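Local coordinates for UPF0147 protein MMP1188 (Methanococcus maripaludis S2, PDB 2QZG), which is of unknown function but folds as a small four-helix protein of the archaeal UPF0147 family, found here as a two-chain assembly, at residues T30-N35 and P75-T80. Residues are numbered along the deposited sequence; the frame is centred on the assembly and turned at random.
Sequences TTVPRN and PIHTRT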
loop_
_atom_site.group_PDB
_atom_site.type_symbol
_atom_site.label_atom_id
_atom_site.label_comp_id
_atom_site.label_asym_id
_atom_site.label_seq_id
_atom_site.Cartn_x
_atom_site.Cartn_y
_atom_site.Cartn_z
ATOM N N THR C 30 -18.307 6.980 -7.183
ATOM C CA THR C 30 -19.216 7.106 -8.334
ATOM C C THR C 30 -18.522 7.418 -9.673
ATOM O O THR C 30 -19.141 7.302 -10.739
ATOM C CB THR C 30 -20.290 8.181 -8.077
ATOM O OG1 THR C 30 -19.652 9.448 -7.881
ATOM C CG2 THR C 30 -21.155 7.832 -6.847
ATOM N N THR C 31 -17.254 7.826 -9.620
ATOM C CA THR C 31 -16.485 8.127 -10.833
ATOM C C THR C 31 -15.904 6.864 -11.468
ATOM O O THR C 31 -15.176 6.934 -12.464
ATOM C CB THR C 31 -15.316 9.095 -10.549
ATOM O OG1 THR C 31 -14.435 8.510 -9.583
ATOM C CG2 THR C 31 -15.818 10.446 -10.046
ATOM N N VAL C 32 -16.215 5.710 -10.886
ATOM C CA VAL C 32 -15.635 4.448 -11.331
ATOM C C VAL C 32 -16.694 3.616 -12.060
ATOM O O VAL C 32 -17.844 3.553 -11.608
ATOM C CB VAL C 32 -14.976 3.662 -10.138
ATOM C CG1 VAL C 32 -14.232 2.432 -10.629
ATOM C CG2 VAL C 32 -13.993 4.558 -9.414
ATOM N N PRO C 33 -16.333 3.029 -13.226
ATOM C CA PRO C 33 -17.248 2.094 -13.887
ATOM C C PRO C 33 -17.830 1.063 -12.907
ATOM O O PRO C 33 -17.128 0.555 -12.020
ATOM C CB PRO C 33 -16.355 1.414 -14.922
ATOM C CG PRO C 33 -15.351 2.460 -15.280
ATOM C CD PRO C 33 -15.095 3.231 -14.005
ATOM N N ARG C 34 -19.107 0.769 -13.072
ATOM C CA ARG C 34 -19.796 -0.132 -12.175
ATOM C C ARG C 34 -19.139 -1.510 -12.109
ATOM O O ARG C 34 -19.134 -2.124 -11.056
ATOM C CB ARG C 34 -21.298 -0.208 -12.522
ATOM C CG ARG C 34 -21.992 1.113 -12.263
ATOM C CD ARG C 34 -23.470 1.030 -12.305
ATOM N NE ARG C 34 -24.037 0.668 -11.014
ATOM C CZ ARG C 34 -24.538 1.536 -10.144
ATOM N NH1 ARG C 34 -24.555 2.840 -10.414
ATOM N NH2 ARG C 34 -25.014 1.088 -8.996
ATOM N N ASN C 35 -18.568 -1.985 -13.212
ATOM C CA ASN C 35 -17.903 -3.290 -13.205
ATOM C C ASN C 35 -16.633 -3.339 -12.326
ATOM O O ASN C 35 -16.294 -4.375 -11.769
ATOM C CB ASN C 35 -17.606 -3.770 -14.627
ATOM C CG ASN C 35 -16.510 -2.971 -15.297
ATOM O OD1 ASN C 35 -16.582 -1.744 -15.380
ATOM N ND2 ASN C 35 -15.479 -3.669 -15.779
ATOM N N PRO C 75 -9.941 4.404 -14.213
ATOM C CA PRO C 75 -9.417 5.733 -13.913
ATOM C C PRO C 75 -8.057 5.645 -13.252
ATOM O O PRO C 75 -7.793 4.691 -12.523
ATOM C CB PRO C 75 -10.434 6.308 -12.924
ATOM C CG PRO C 75 -11.668 5.408 -13.022
ATOM C CD PRO C 75 -11.121 4.073 -13.384
ATOM N N ILE C 76 -7.210 6.638 -13.514
ATOM C CA ILE C 76 -5.854 6.690 -12.951
ATOM C C ILE C 76 -5.865 6.546 -11.423
ATOM O O ILE C 76 -5.144 5.694 -10.879
ATOM C CB ILE C 76 -5.071 7.964 -13.408
ATOM C CG1 ILE C 76 -4.881 7.936 -14.926
ATOM C CG2 ILE C 76 -3.724 8.059 -12.673
ATOM C CD1 ILE C 76 -4.082 9.116 -15.537
ATOM N N HIS C 77 -6.714 7.336 -10.749
ATOM C CA HIS C 77 -6.780 7.345 -9.290
ATOM C C HIS C 77 -7.126 5.972 -8.723
ATOM O O HIS C 77 -6.531 5.519 -7.746
ATOM C CB HIS C 77 -7.724 8.449 -8.765
ATOM C CG HIS C 77 -9.188 8.133 -8.867
ATOM N ND1 HIS C 77 -9.886 8.208 -10.051
ATOM C CD2 HIS C 77 -10.098 7.779 -7.921
ATOM C CE1 HIS C 77 -11.154 7.894 -9.839
ATOM N NE2 HIS C 77 -11.313 7.641 -8.554
ATOM N N THR C 78 -8.080 5.303 -9.353
ATOM C CA THR C 78 -8.439 3.964 -8.958
ATOM C C THR C 78 -7.277 2.987 -9.149
ATOM O O THR C 78 -7.029 2.150 -8.293
ATOM C CB THR C 78 -9.668 3.499 -9.722
ATOM O OG1 THR C 78 -10.639 4.550 -9.697
ATOM C CG2 THR C 78 -10.273 2.250 -9.060
ATOM N N ARG C 79 -6.567 3.097 -10.269
ATOM C CA ARG C 79 -5.464 2.193 -10.544
ATOM C C ARG C 79 -4.436 2.231 -9.397
ATOM O O ARG C 79 -3.930 1.182 -8.976
ATOM C CB ARG C 79 -4.827 2.541 -11.886
ATOM C CG ARG C 79 -3.827 1.515 -12.377
ATOM C CD ARG C 79 -3.257 1.903 -13.738
ATOM N NE ARG C 79 -4.280 1.923 -14.785
ATOM C CZ ARG C 79 -4.840 0.834 -15.314
ATOM N NH1 ARG C 79 -4.480 -0.378 -14.887
ATOM N NH2 ARG C 79 -5.759 0.955 -16.270
ATOM N N THR C 80 -4.155 3.440 -8.899
ATOM C CA THR C 80 -3.240 3.670 -7.769
ATOM C C THR C 80 -3.765 3.077 -6.471
ATOM O O THR C 80 -3.003 2.463 -5.708
ATOM C CB THR C 80 -2.896 5.189 -7.589
ATOM O OG1 THR C 80 -2.043 5.604 -8.658
ATOM C CG2 THR C 80 -2.137 5.458 -6.263
#
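P75 meets the loop ahead of helix 34-46 with CG and CD of its ring, and its CD lies 4.1 Å from CD of P33, bringing the two pyrrolidine rings into apolar contact. CG of P75 also comes within 3.9 Å of the carbonyl O of T31, a van der Waals approach. Each proline holds the N-cap position of its helix, P33 before 34-46 and P75 before 76-90; the contact therefore joins two helix starts. Two residues on, H77 is directed at the loop from its CB onward, and chi1 78° sets CG between the backbone N and the carbonyl carbon, bringing CE1 and NE2 up to T31, whose OG1 sits near the ring plane, 3.3 Å from CE1 of H77. Both side chains are tied to D29, just before T30, which has one carboxylate oxygen hydrogen-bonded to OG1 of T31 and the other to NE2 of H77. T78, a buried residue, brings its OG1 to 3.4 Å from the methyl CG2 of V32. The same hydroxyl oxygen stands 3.3 Å above one face of the H77 ring, offset toward the rim. With V32 CG1 anti to the backbone N (chi1 -173°), CG2 is left beside that N and meets T78; it also approaches NE2 of H77 obliquely, at 4.2 Å. The direct contacts, then, are proline and valine carbons packing together, with two threonine hydroxyls set against carbon. The polar tie through D29 bridges loop and helix start by gripping T31 and H77, and could favour a protonated imidazole, though the bond does not require it.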